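PDB 4XJW: sialidase B from Streptococcus pneumoniae serotype 4, which cleaves terminal sialic acid residues from alpha-2,3-, alpha-2,6- and alpha-2,8-linked glycoconjugates as a family 33 glycoside hydrolase. Local coordinates for residues A[441-446]-A[488-493]; A[445-450]-A[470-475]. The protein carries 1 engineered substitution. All blocks are in the same frame, centred on the assembly; numbering follows the deposited sequence.

Interaction 1: A[441-446]-A[488-493]; sequences PFLGEK and WKKSSA
Phe442 and Lys490 carry most of this contact, their side chains running past each other in opposite directions between a loop and the first residues of a strand. The Phe442 CB lies 4.1 Å from Lys490 CB. At the near end of the ring, Phe442 CD1 lies 4.0 Å from both the CB and the backbone N of Lys490. The ring then reaches the residue where the strand is about to begin: Trp488 CB sits at the ring edge, near its plane, 3.4 Å from Phe442 CZ and only slightly farther from CE1. The indole itself turns away, so that Trp488 meets the phenylalanine through its methylene and the two aromatic systems do not stack. With CG anti to the carbonyl carbon (chi1 -65°), Phe442 directs its ring at the 488-490 backbone.

Lys490 answers with its aliphatic stem, which runs extended past the loop backbone. CD and CE each pass 3.5 Å from Phe442 O, and both also lie 3.7 Å from Leu443 CD2, the leucine crossing the lysine chain at about a right angle. A bend at the last torsion (chi4 68°) then brings NZ to Ser492 OG, two residues on, where the ammonium donates a 2.8 Å hydrogen bond. Ser492 OG also hydrogen-bonds Glu475 OE2 of the adjacent strand, so the lysine end joins a small polar chain that crosses from one strand to the next. No hydrogen bond crosses between the two segments.

The contact lies at the protein surface. Residues 441-446 belong to the loop joining strands 437-438 and 451-459, and strand 489-494 is an outermost strand of their shared mixed sheet. Leu479 of the adjacent strand 475-481 touches both Phe442 and Trp488, while Thr477 packs on Lys490.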
ATOM      1  N   PRO A 441       3.427 -21.992  17.373  1.00 19.31           N
ATOM      2  CA  PRO A 441       3.355 -22.677  16.080  1.00 19.46           C
ATOM      3  C   PRO A 441       2.113 -23.562  16.032  1.00 17.35           C
ATOM      4  O   PRO A 441       1.724 -24.112  17.064  1.00 19.68           O
ATOM      5  CB  PRO A 441       4.627 -23.533  16.066  1.00 21.15           C
ATOM      6  CG  PRO A 441       4.949 -23.749  17.498  1.00 21.98           C
ATOM      7  CD  PRO A 441       4.508 -22.515  18.227  1.00 23.93           C
ATOM      8  N   PHE A 442       1.494 -23.680  14.861  1.00 16.69           N
ATOM      9  CA  PHE A 442       0.256 -24.442  14.737  1.00 20.40           C
ATOM     10  C   PHE A 442       0.400 -25.722  13.910  1.00 21.22           C
ATOM     11  O   PHE A 442      -0.495 -26.569  13.912  1.00 21.78           O
ATOM     12  CB  PHE A 442      -0.850 -23.565  14.152  1.00 20.55           C
ATOM     13  CG  PHE A 442      -1.255 -22.432  15.046  1.00 19.01           C
ATOM     14  CD1 PHE A 442      -2.213 -22.617  16.031  1.00 18.82           C
ATOM     15  CD2 PHE A 442      -0.666 -21.181  14.910  1.00 18.45           C
ATOM     16  CE1 PHE A 442      -2.582 -21.568  16.867  1.00 22.09           C
ATOM     17  CE2 PHE A 442      -1.031 -20.132  15.726  1.00 21.37           C
ATOM     18  CZ  PHE A 442      -1.987 -20.327  16.714  1.00 15.19           C
ATOM     19  N   LEU A 443       1.522 -25.864  13.213  1.00 20.34           N
ATOM     20  CA  LEU A 443       1.705 -26.980  12.291  1.00 21.98           C
ATOM     21  C   LEU A 443       2.924 -27.844  12.624  1.00 23.02           C
ATOM     22  O   LEU A 443       3.505 -28.483  11.741  1.00 26.60           O
ATOM     23  CB  LEU A 443       1.769 -26.473  10.847  1.00 20.66           C
ATOM     24  CG  LEU A 443       0.493 -25.796  10.339  1.00 23.85           C
ATOM     25  CD1 LEU A 443       0.686 -25.183   8.971  1.00 24.75           C
ATOM     26  CD2 LEU A 443      -0.665 -26.767  10.318  1.00 26.05           C
ATOM     27  N   GLY A 444       3.306 -27.875  13.897  1.00 20.37           N
ATOM     28  CA  GLY A 444       4.417 -28.712  14.328  1.00 22.91           C
ATOM     29  C   GLY A 444       5.795 -28.073  14.243  1.00 27.79           C
ATOM     30  O   GLY A 444       5.957 -26.985  13.689  1.00 25.11           O
ATOM     31  N   GLU A 445       6.788 -28.761  14.801  1.00 26.89           N
ATOM     32  CA  GLU A 445       8.164 -28.261  14.873  1.00 26.03           C
ATOM     33  C   GLU A 445       8.838 -28.026  13.520  1.00 26.88           C
ATOM     34  O   GLU A 445       9.769 -27.225  13.420  1.00 29.09           O
ATOM     35  CB  GLU A 445       9.036 -29.219  15.694  1.00 29.19           C
ATOM     36  CG  GLU A 445       9.065 -28.939  17.188  1.00 33.08           C
ATOM     37  CD  GLU A 445       9.930 -29.933  17.953  1.00 32.18           C
ATOM     38  OE1 GLU A 445      10.297 -29.631  19.108  1.00 34.82           O
ATOM     39  OE2 GLU A 445      10.238 -31.011  17.397  1.00 34.68           O
ATOM     40  N   LYS A 446       8.385 -28.732  12.490  1.00 23.27           N
ATOM     41  CA  LYS A 446       9.076 -28.732  11.203  1.00 26.38           C
ATOM     42  C   LYS A 446       8.324 -27.997  10.095  1.00 19.60           C
ATOM     43  O   LYS A 446       8.368 -28.391   8.932  1.00 27.57           O
ATOM     44  CB  LYS A 446       9.365 -30.164  10.764  1.00 27.69           C
ATOM     45  CG  LYS A 446      10.544 -30.808  11.463  1.00 37.73           C
ATOM     46  CD  LYS A 446      10.987 -32.053  10.705  1.00 46.15           C
ATOM     47  CE  LYS A 446      10.009 -33.195  10.913  1.00 46.82           C
ATOM     48  NZ  LYS A 446      10.076 -33.701  12.317  1.00 46.45           N
ATOM     49  N   TRP A 488      -4.738 -19.854  21.424  1.00 19.01           N
ATOM     50  CA  TRP A 488      -5.184 -20.039  20.054  1.00 17.62           C
ATOM     51  C   TRP A 488      -5.222 -21.512  19.686  1.00 18.43           C
ATOM     52  O   TRP A 488      -4.466 -22.322  20.232  1.00 21.33           O
ATOM     53  CB  TRP A 488      -4.236 -19.312  19.102  1.00 18.01           C
ATOM     54  CG  TRP A 488      -4.201 -17.840  19.321  1.00 21.11           C
ATOM     55  CD1 TRP A 488      -3.429 -17.161  20.216  1.00 22.18           C
ATOM     56  CD2 TRP A 488      -4.986 -16.861  18.640  1.00 19.20           C
ATOM     57  NE1 TRP A 488      -3.676 -15.815  20.124  1.00 19.99           N
ATOM     58  CE2 TRP A 488      -4.640 -15.602  19.165  1.00 19.86           C
ATOM     59  CE3 TRP A 488      -5.958 -16.923  17.630  1.00 16.44           C
ATOM     60  CZ2 TRP A 488      -5.228 -14.416  18.725  1.00 20.91           C
ATOM     61  CZ3 TRP A 488      -6.535 -15.756  17.185  1.00 17.12           C
ATOM     62  CH2 TRP A 488      -6.171 -14.512  17.733  1.00 21.27           C
ATOM     63  N   LYS A 489      -6.110 -21.857  18.760  1.00 16.97           N
ATOM     64  CA  LYS A 489      -6.070 -23.167  18.123  1.00 16.16           C
ATOM     65  C   LYS A 489      -6.253 -22.965  16.632  1.00 18.76           C
ATOM     66  O   LYS A 489      -6.663 -21.895  16.190  1.00 18.75           O
ATOM     67  CB  LYS A 489      -7.168 -24.088  18.665  1.00 16.41           C
ATOM     68  CG  LYS A 489      -8.571 -23.712  18.197  1.00 21.47           C
ATOM     69  CD  LYS A 489      -9.603 -24.739  18.665  1.00 22.16           C
ATOM     70  CE  LYS A 489     -11.003 -24.367  18.204  1.00 22.53           C
ATOM     71  NZ  LYS A 489     -12.007 -25.408  18.587  1.00 26.00           N
ATOM     72  N   LYS A 490      -5.955 -23.991  15.849  1.00 14.98           N
ATOM     73  CA  LYS A 490      -6.123 -23.897  14.413  1.00 16.37           C
ATOM     74  C   LYS A 490      -7.329 -24.684  13.938  1.00 17.62           C
ATOM     75  O   LYS A 490      -7.743 -25.659  14.566  1.00 15.79           O
ATOM     76  CB  LYS A 490      -4.868 -24.392  13.685  1.00 17.88           C
ATOM     77  CG  LYS A 490      -4.768 -25.909  13.515  1.00 16.72           C
ATOM     78  CD  LYS A 490      -3.654 -26.287  12.531  1.00 21.85           C
ATOM     79  CE  LYS A 490      -3.467 -27.801  12.447  1.00 24.05           C
ATOM     80  NZ  LYS A 490      -4.635 -28.490  11.825  1.00 19.87           N
ATOM     81  N   SER A 491      -7.908 -24.225  12.840  1.00 13.84           N
ATOM     82  CA  SER A 491      -8.857 -25.023  12.086  1.00 13.63           C
ATOM     83  C   SER A 491      -8.379 -25.007  10.642  1.00 14.16           C
ATOM     84  O   SER A 491      -8.357 -23.960   9.993  1.00 14.32           O
ATOM     85  CB  SER A 491     -10.272 -24.454  12.211  1.00 13.20           C
ATOM     86  OG  SER A 491     -11.192 -25.269  11.512  1.00 18.35           O
ATOM     87  N   SER A 492      -7.950 -26.160  10.139  1.00 15.90           N
ATOM     88  CA  SER A 492      -7.417 -26.242   8.780  1.00 18.74           C
ATOM     89  C   SER A 492      -8.514 -26.545   7.763  1.00 18.00           C
ATOM     90  O   SER A 492      -9.426 -27.332   8.026  1.00 21.13           O
ATOM     91  CB  SER A 492      -6.310 -27.298   8.681  1.00 17.75           C
ATOM     92  OG  SER A 492      -5.223 -27.005   9.532  1.00 21.17           O
ATOM     93  N   ALA A 493      -8.415 -25.909   6.603  1.00 15.12           N
ATOM     94  CA  ALA A 493      -9.332 -26.144   5.505  1.00 15.95           C
ATOM     95  C   ALA A 493      -8.528 -26.337   4.226  1.00 19.32           C
ATOM     96  O   ALA A 493      -7.888 -25.410   3.733  1.00 16.88           O
ATOM     97  CB  ALA A 493     -10.289 -24.984   5.357  1.00 17.89           C
TER

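Interaction 2: A[445-450]-A[470-475]; sequences EKHNGT and TYTSGE
His447 presents the edge of its imidazole to Thr472, with CE1 3.2 Å from Thr472 OG1 and the oxygen lying in the ring plane. The ring is held in this orientation from within its own segment: ND1 donates to the carbonyl O of Asn448 over 2.7 Å, nearly straight at 166°. The acceptor lies almost in the imidazole plane, and the N-H meets a lone pair of the carbonyl. That bond restrains the rotation of the ring about CB-CG.

Asn448 and Gly449 reach Thr472 through one water. It donates to Gly449 O at 2.8 Å and weakly to Asn448 OD1, and stands 2.6 Å from Thr472 OG1, bridging to the strand from two loop residues that do not touch it themselves. Asn448 ND2 hydrogen-bonds Asn419 OD1 and Tyr451 OH.

Thr450 completes the approach. Its OG1 gives a weak hydrogen bond to Thr470 OG1 at 2.9 Å, the two side chains crossing at about a right angle; Thr470 OG1 is also bonded to Thr477 O. With CG2 anti to the carbonyl carbon, the Thr450 methyl packs 4.0 Å from Thr472 CB, and Thr450 CB lies 3.6 Å from Tyr471 O.

On the strand side, a type II beta turn from Thr472 to Glu475 joins strands 466-472 and 475-481 as a tight hairpin. Tyr471 points away from the loop, toward the probable catalytic centre, with Glu503 (predicted) and Tyr615 (probable nucleophile) nearby. Antiparallel neighbours 451-459, 466-472, 475-481 and 489-494 follow the order of a four-stranded blade, as in the sialidase beta-propeller, and this loop leads into the first of them.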
ATOM      1  N   GLU A 445       6.788 -28.761  14.801  1.00 26.89           N
ATOM      2  CA  GLU A 445       8.164 -28.261  14.873  1.00 26.03           C
ATOM      3  C   GLU A 445       8.838 -28.026  13.520  1.00 26.88           C
ATOM      4  O   GLU A 445       9.769 -27.225  13.420  1.00 29.09           O
ATOM      5  CB  GLU A 445       9.036 -29.219  15.694  1.00 29.19           C
ATOM      6  CG  GLU A 445       9.065 -28.939  17.188  1.00 33.08           C
ATOM      7  CD  GLU A 445       9.930 -29.933  17.953  1.00 32.18           C
ATOM      8  OE1 GLU A 445      10.297 -29.631  19.108  1.00 34.82           O
ATOM      9  OE2 GLU A 445      10.238 -31.011  17.397  1.00 34.68           O
ATOM     10  N   LYS A 446       8.385 -28.732  12.490  1.00 23.27           N
ATOM     11  CA  LYS A 446       9.076 -28.732  11.203  1.00 26.38           C
ATOM     12  C   LYS A 446       8.324 -27.997  10.095  1.00 19.60           C
ATOM     13  O   LYS A 446       8.368 -28.391   8.932  1.00 27.57           O
ATOM     14  CB  LYS A 446       9.365 -30.164  10.764  1.00 27.69           C
ATOM     15  CG  LYS A 446      10.544 -30.808  11.463  1.00 37.73           C
ATOM     16  CD  LYS A 446      10.987 -32.053  10.705  1.00 46.15           C
ATOM     17  CE  LYS A 446      10.009 -33.195  10.913  1.00 46.82           C
ATOM     18  NZ  LYS A 446      10.076 -33.701  12.317  1.00 46.45           N
ATOM     19  N   HIS A 447       7.643 -26.918  10.461  1.00 26.29           N
ATOM     20  CA  HIS A 447       6.860 -26.153   9.494  1.00 22.87           C
ATOM     21  C   HIS A 447       6.939 -24.673   9.850  1.00 21.67           C
ATOM     22  O   HIS A 447       6.741 -24.301  10.998  1.00 24.80           O
ATOM     23  CB  HIS A 447       5.403 -26.622   9.522  1.00 23.82           C
ATOM     24  CG  HIS A 447       4.592 -26.165   8.347  1.00 24.72           C
ATOM     25  ND1 HIS A 447       4.255 -24.846   8.135  1.00 28.50           N
ATOM     26  CD2 HIS A 447       4.033 -26.865   7.329  1.00 28.11           C
ATOM     27  CE1 HIS A 447       3.538 -24.748   7.028  1.00 29.83           C
ATOM     28  NE2 HIS A 447       3.385 -25.959   6.524  1.00 27.25           N
ATOM     29  N   ASN A 448       7.242 -23.832   8.869  1.00 21.45           N
ATOM     30  CA  ASN A 448       7.303 -22.393   9.112  1.00 18.84           C
ATOM     31  C   ASN A 448       5.935 -21.843   9.489  1.00 22.31           C
ATOM     32  O   ASN A 448       4.930 -22.543   9.377  1.00 25.27           O
ATOM     33  CB  ASN A 448       7.865 -21.664   7.885  1.00 20.93           C
ATOM     34  CG  ASN A 448       6.948 -21.739   6.683  1.00 20.90           C
ATOM     35  OD1 ASN A 448       6.319 -22.764   6.427  1.00 24.40           O
ATOM     36  ND2 ASN A 448       6.866 -20.641   5.932  1.00 19.83           N
ATOM     37  N   GLY A 449       5.895 -20.596   9.947  1.00 23.18           N
ATOM     38  CA  GLY A 449       4.629 -19.973  10.285  1.00 18.91           C
ATOM     39  C   GLY A 449       3.721 -19.930   9.072  1.00 18.95           C
ATOM     40  O   GLY A 449       4.188 -19.924   7.922  1.00 16.94           O
ATOM     41  N   THR A 450       2.416 -19.936   9.318  1.00 14.80           N
ATOM     42  CA  THR A 450       1.470 -19.663   8.252  1.00 15.87           C
ATOM     43  C   THR A 450       1.542 -18.161   7.993  1.00 14.02           C
ATOM     44  O   THR A 450       2.156 -17.425   8.770  1.00 13.87           O
ATOM     45  CB  THR A 450       0.043 -20.065   8.634  1.00 13.53           C
ATOM     46  OG1 THR A 450      -0.367 -19.366   9.820  1.00 13.82           O
ATOM     47  CG2 THR A 450      -0.042 -21.581   8.881  1.00 13.59           C
ATOM     48  N   THR A 470      -5.355 -17.308   7.980  1.00 11.23           N
ATOM     49  CA  THR A 470      -3.980 -17.357   7.488  1.00 12.03           C
ATOM     50  C   THR A 470      -3.953 -18.400   6.380  1.00 10.81           C
ATOM     51  O   THR A 470      -4.907 -19.168   6.230  1.00 14.08           O
ATOM     52  CB  THR A 470      -2.973 -17.755   8.583  1.00 11.90           C
ATOM     53  OG1 THR A 470      -3.069 -19.170   8.832  1.00 13.96           O
ATOM     54  CG2 THR A 470      -3.231 -16.991   9.892  1.00 11.36           C
ATOM     55  N   TYR A 471      -2.883 -18.422   5.593  1.00  9.95           N
ATOM     56  CA  TYR A 471      -2.739 -19.444   4.561  1.00 13.42           C
ATOM     57  C   TYR A 471      -1.353 -20.052   4.598  1.00 14.12           C
ATOM     58  O   TYR A 471      -0.410 -19.476   5.150  1.00 13.54           O
ATOM     59  CB  TYR A 471      -3.029 -18.873   3.173  1.00 11.62           C
ATOM     60  CG  TYR A 471      -2.086 -17.773   2.756  1.00 10.90           C
ATOM     61  CD1 TYR A 471      -0.917 -18.062   2.050  1.00 16.86           C
ATOM     62  CD2 TYR A 471      -2.368 -16.445   3.037  1.00 14.82           C
ATOM     63  CE1 TYR A 471      -0.051 -17.055   1.662  1.00 16.37           C
ATOM     64  CE2 TYR A 471      -1.512 -15.439   2.656  1.00 16.75           C
ATOM     65  CZ  TYR A 471      -0.356 -15.742   1.971  1.00 16.95           C
ATOM     66  OH  TYR A 471       0.488 -14.712   1.603  1.00 18.64           O
ATOM     67  N   THR A 472      -1.244 -21.247   4.034  1.00 13.90           N
ATOM     68  CA  THR A 472       0.048 -21.882   3.837  1.00 13.98           C
ATOM     69  C   THR A 472      -0.099 -22.805   2.649  1.00 16.45           C
ATOM     70  O   THR A 472      -1.151 -22.838   2.018  1.00 17.86           O
ATOM     71  CB  THR A 472       0.520 -22.651   5.092  1.00 18.18           C
ATOM     72  OG1 THR A 472       1.867 -23.104   4.897  1.00 21.77           O
ATOM     73  CG2 THR A 472      -0.366 -23.834   5.354  1.00 16.77           C
ATOM     74  N   SER A 473       0.953 -23.543   2.317  1.00 23.24           N
ATOM     75  CA  SER A 473       0.864 -24.448   1.183  1.00 21.95           C
ATOM     76  C   SER A 473      -0.229 -25.490   1.413  1.00 15.89           C
ATOM     77  O   SER A 473      -0.198 -26.219   2.394  1.00 21.31           O
ATOM     78  CB  SER A 473       2.210 -25.125   0.938  1.00 24.04           C
ATOM     79  OG  SER A 473       2.085 -26.145  -0.034  1.00 31.52           O
ATOM     80  N   GLY A 474      -1.218 -25.517   0.527  1.00 20.89           N
ATOM     81  CA  GLY A 474      -2.249 -26.539   0.574  1.00 21.92           C
ATOM     82  C   GLY A 474      -3.466 -26.305   1.454  1.00 20.48           C
ATOM     83  O   GLY A 474      -4.392 -27.122   1.438  1.00 19.69           O
ATOM     84  N   GLU A 475      -3.493 -25.213   2.222  1.00 16.53           N
ATOM     85  CA  GLU A 475      -4.649 -24.985   3.090  1.00 17.27           C
ATOM     86  C   GLU A 475      -4.815 -23.543   3.548  1.00 15.97           C
ATOM     87  O   GLU A 475      -3.868 -22.757   3.541  1.00 15.71           O
ATOM     88  CB  GLU A 475      -4.604 -25.898   4.328  1.00 18.18           C
ATOM     89  CG  GLU A 475      -3.504 -25.569   5.342  1.00 17.76           C
ATOM     90  CD  GLU A 475      -3.580 -26.407   6.614  1.00 24.61           C
ATOM     91  OE1 GLU A 475      -3.516 -27.654   6.517  1.00 28.43           O
ATOM     92  OE2 GLU A 475      -3.703 -25.823   7.715  1.00 21.49           O
TER
HETATM   93  O   HOH W   1       3.482 -21.206   5.576  1.00 25.46           O

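How the interactions relate
Interactions 1 and 2 lie with their centres about 8 Å apart and draw on one continuous loop, residues 441-450, with Glu445 and Lys446 common to both. Along the chain this loop comes first, followed by 470-475 and then 488-493, on successive parts of the same mixed sheet: strands 466-472, 475-481 and 489-494. The two contacts meet directly at Leu443, whose CD1 packs 3.7 Å from Thr450 CG2 and 4.0 Å from Thr472 CG2. The loop therefore packs on one blade both at its outermost strand, near the surface, and at the buried hairpin end 470-475, whose Tyr471 lies near the probable catalytic residues.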